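Side-chain contact in BamaA.19900.a (PDB 6VZZ), which probably phosphorylates glucose at the expense of ATP, as a glucokinase of the actin-like ATPase superfamily: residues E258-G263 with V267-W272. Residues are numbered along the deposited sequence; the frame is centred on the assembly and turned at random.
Sequences EDIVSG and VITYKW. With BGC (beta-D-glucopyranose), chain B.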
loop_
_atom_site.group_PDB
_atom_site.type_symbol
_atom_site.label_atom_id
_atom_site.label_comp_id
_atom_site.label_asym_id
_atom_site.label_seq_id
_atom_site.Cartn_x
_atom_site.Cartn_y
_atom_site.Cartn_z
ATOM N N GLU A 258 -9.214 10.468 5.823
ATOM C CA GLU A 258 -9.256 11.892 5.496
ATOM C C GLU A 258 -10.463 12.591 6.119
ATOM O O GLU A 258 -10.440 13.817 6.291
ATOM C CB GLU A 258 -9.261 12.089 3.977
ATOM C CG GLU A 258 -9.146 13.551 3.546
ATOM C CD GLU A 258 -9.038 13.732 2.037
ATOM O OE1 GLU A 258 -8.015 13.316 1.457
ATOM O OE2 GLU A 258 -9.979 14.291 1.427
ATOM N N ASP A 259 -11.509 11.851 6.483
ATOM C CA ASP A 259 -12.643 12.503 7.119
ATOM C C ASP A 259 -12.317 12.977 8.527
ATOM O O ASP A 259 -13.087 13.759 9.102
ATOM C CB ASP A 259 -13.854 11.567 7.121
ATOM C CG ASP A 259 -14.387 11.309 5.713
ATOM O OD1 ASP A 259 -14.238 12.206 4.849
ATOM O OD2 ASP A 259 -14.956 10.221 5.466
ATOM N N ILE A 260 -11.185 12.544 9.084
ATOM C CA ILE A 260 -10.682 13.064 10.343
ATOM C C ILE A 260 -9.345 13.776 10.161
ATOM O O ILE A 260 -9.136 14.872 10.706
ATOM C CB ILE A 260 -10.561 11.934 11.386
ATOM C CG1 ILE A 260 -11.950 11.470 11.827
ATOM C CG2 ILE A 260 -9.711 12.355 12.574
ATOM C CD1 ILE A 260 -11.911 10.299 12.795
ATOM N N VAL A 261 -8.455 13.193 9.363
ATOM C CA VAL A 261 -7.085 13.666 9.246
ATOM C C VAL A 261 -7.024 14.650 8.088
ATOM O O VAL A 261 -6.516 14.332 7.007
ATOM C CB VAL A 261 -6.105 12.491 9.056
ATOM C CG1 VAL A 261 -4.665 12.967 9.153
ATOM C CG2 VAL A 261 -6.394 11.401 10.071
ATOM N N SER A 262 -7.543 15.853 8.318
ATOM C CA SER A 262 -7.571 16.925 7.329
ATOM C C SER A 262 -8.041 18.181 8.041
ATOM O O SER A 262 -8.435 18.139 9.209
ATOM C CB SER A 262 -8.488 16.599 6.149
ATOM O OG SER A 262 -9.827 16.536 6.588
ATOM N N GLY A 263 -8.002 19.298 7.327
ATOM C CA GLY A 263 -8.522 20.520 7.895
ATOM C C GLY A 263 -9.984 20.405 8.281
ATOM O O GLY A 263 -10.341 20.638 9.439
ATOM N N VAL A 267 -11.942 20.180 11.985
ATOM C CA VAL A 267 -13.077 21.037 12.305
ATOM C C VAL A 267 -14.276 20.203 12.739
ATOM O O VAL A 267 -14.980 20.556 13.695
ATOM C CB VAL A 267 -13.420 21.945 11.107
ATOM C CG1 VAL A 267 -14.757 22.642 11.325
ATOM C CG2 VAL A 267 -12.315 22.964 10.869
ATOM N N ILE A 268 -14.539 19.089 12.052
ATOM C CA ILE A 268 -15.734 18.319 12.391
ATOM C C ILE A 268 -15.520 17.530 13.679
ATOM O O ILE A 268 -16.448 17.377 14.481
ATOM C CB ILE A 268 -16.167 17.412 11.218
ATOM C CG1 ILE A 268 -17.597 16.917 11.442
ATOM C CG2 ILE A 268 -15.216 16.239 11.018
ATOM C CD1 ILE A 268 -18.115 15.991 10.344
ATOM N N THR A 269 -14.297 17.039 13.914
ATOM C CA THR A 269 -13.981 16.439 15.206
ATOM C C THR A 269 -14.149 17.453 16.336
ATOM O O THR A 269 -14.674 17.125 17.407
ATOM C CB THR A 269 -12.558 15.884 15.176
ATOM O OG1 THR A 269 -12.474 14.868 14.172
ATOM C CG2 THR A 269 -12.172 15.293 16.528
ATOM N N TYR A 270 -13.716 18.695 16.100
ATOM C CA TYR A 270 -13.900 19.766 17.074
ATOM C C TYR A 270 -15.376 19.978 17.397
ATOM O O TYR A 270 -15.743 20.132 18.568
ATOM C CB TYR A 270 -13.271 21.051 16.534
ATOM C CG TYR A 270 -13.204 22.201 17.508
ATOM C CD1 TYR A 270 -12.442 22.115 18.671
ATOM C CD2 TYR A 270 -13.879 23.388 17.256
ATOM C CE1 TYR A 270 -12.373 23.173 19.564
ATOM C CE2 TYR A 270 -13.813 24.450 18.140
ATOM C CZ TYR A 270 -13.060 24.338 19.291
ATOM O OH TYR A 270 -12.991 25.393 20.168
ATOM N N LYS A 271 -16.240 19.988 16.370
ATOM C CA LYS A 271 -17.669 20.183 16.619
ATOM C C LYS A 271 -18.263 19.013 17.394
ATOM O O LYS A 271 -19.194 19.206 18.182
ATOM C CB LYS A 271 -18.422 20.398 15.299
ATOM N N TRP A 272 -17.725 17.805 17.205
ATOM C CA TRP A 272 -18.177 16.656 17.987
ATOM C C TRP A 272 -17.784 16.795 19.453
ATOM O O TRP A 272 -18.603 16.563 20.350
ATOM C CB TRP A 272 -17.608 15.366 17.400
ATOM C CG TRP A 272 -17.731 14.200 18.317
ATOM C CD1 TRP A 272 -18.841 13.433 18.525
ATOM C CD2 TRP A 272 -16.702 13.649 19.147
ATOM N NE1 TRP A 272 -18.568 12.440 19.441
ATOM C CE2 TRP A 272 -17.261 12.554 19.838
ATOM C CE3 TRP A 272 -15.365 13.983 19.381
ATOM C CZ2 TRP A 272 -16.529 11.790 20.744
ATOM C CZ3 TRP A 272 -14.638 13.223 20.283
ATOM C CH2 TRP A 272 -15.222 12.137 20.953
HETATM C C2 BGC B . -6.364 13.415 -2.825
HETATM C C3 BGC B . -4.906 13.067 -3.075
HETATM C C4 BGC B . -4.006 14.184 -2.561
HETATM C C5 BGC B . -4.333 14.466 -1.100
HETATM C C6 BGC B . -3.528 15.591 -0.495
HETATM C C1 BGC B . -6.554 13.716 -1.346
HETATM O O1 BGC B . -7.880 13.958 -1.047
HETATM O O2 BGC B . -7.203 12.339 -3.226
HETATM O O3 BGC B . -4.680 12.831 -4.458
HETATM O O4 BGC B . -2.644 13.791 -2.650
HETATM O O5 BGC B . -5.720 14.816 -0.991
HETATM O O6 BGC B . -3.517 16.731 -1.330
#
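Ile260 sets CG1 beside its backbone N (chi1 -70°), which leaves CG2 anti to that nitrogen, and Thr269 sets OG1 beside its own nitrogen (chi1 -61°). These rotations bring the two side chains together, crossing at about a right angle. Ile260 CG2 comes to 4.1 Å from Thr269 OG1. The motif is an N-capped helix start: the end of the loop that follows helix 234-249 leads into helix 263-276 of the glucokinase fold, and Ser262 is the N-cap. Ser262 OG bonds to Gly265 N in the first turn. The same OG donates to Glu258 O at 2.8 Å, nearly in line with the carbonyl bond (168°). One hydroxyl thus ties Glu258 to the first turn of the helix. An inverse gamma turn centred on Val261 bends the chain between them. The first turn continues with Val267 N bonded to Gly263 O at 3.0 Å. Val267 CG2 rests on that same oxygen. Ile268 reaches back with its CG2 methyl to Asp259 O. Thr269 OG1 bonds to Gly265 O, so its polar need is met within the helix while Ile260 packs against it. The loop also supplies Glu258 to the glucose pocket. Glu258 extends its chain to beta-D-glucopyranose (BGC). Arg264 forms a salt bridge with Glu258 OE2, and Asn116 bonds to the same oxygen, which should steady the carboxylate. The other oxygen, Glu258 OE1, accepts a hydrogen bond from the anomeric hydroxyl BGC O1, and the distance from Glu258 OE1 to BGC O1 is 2.6 Å.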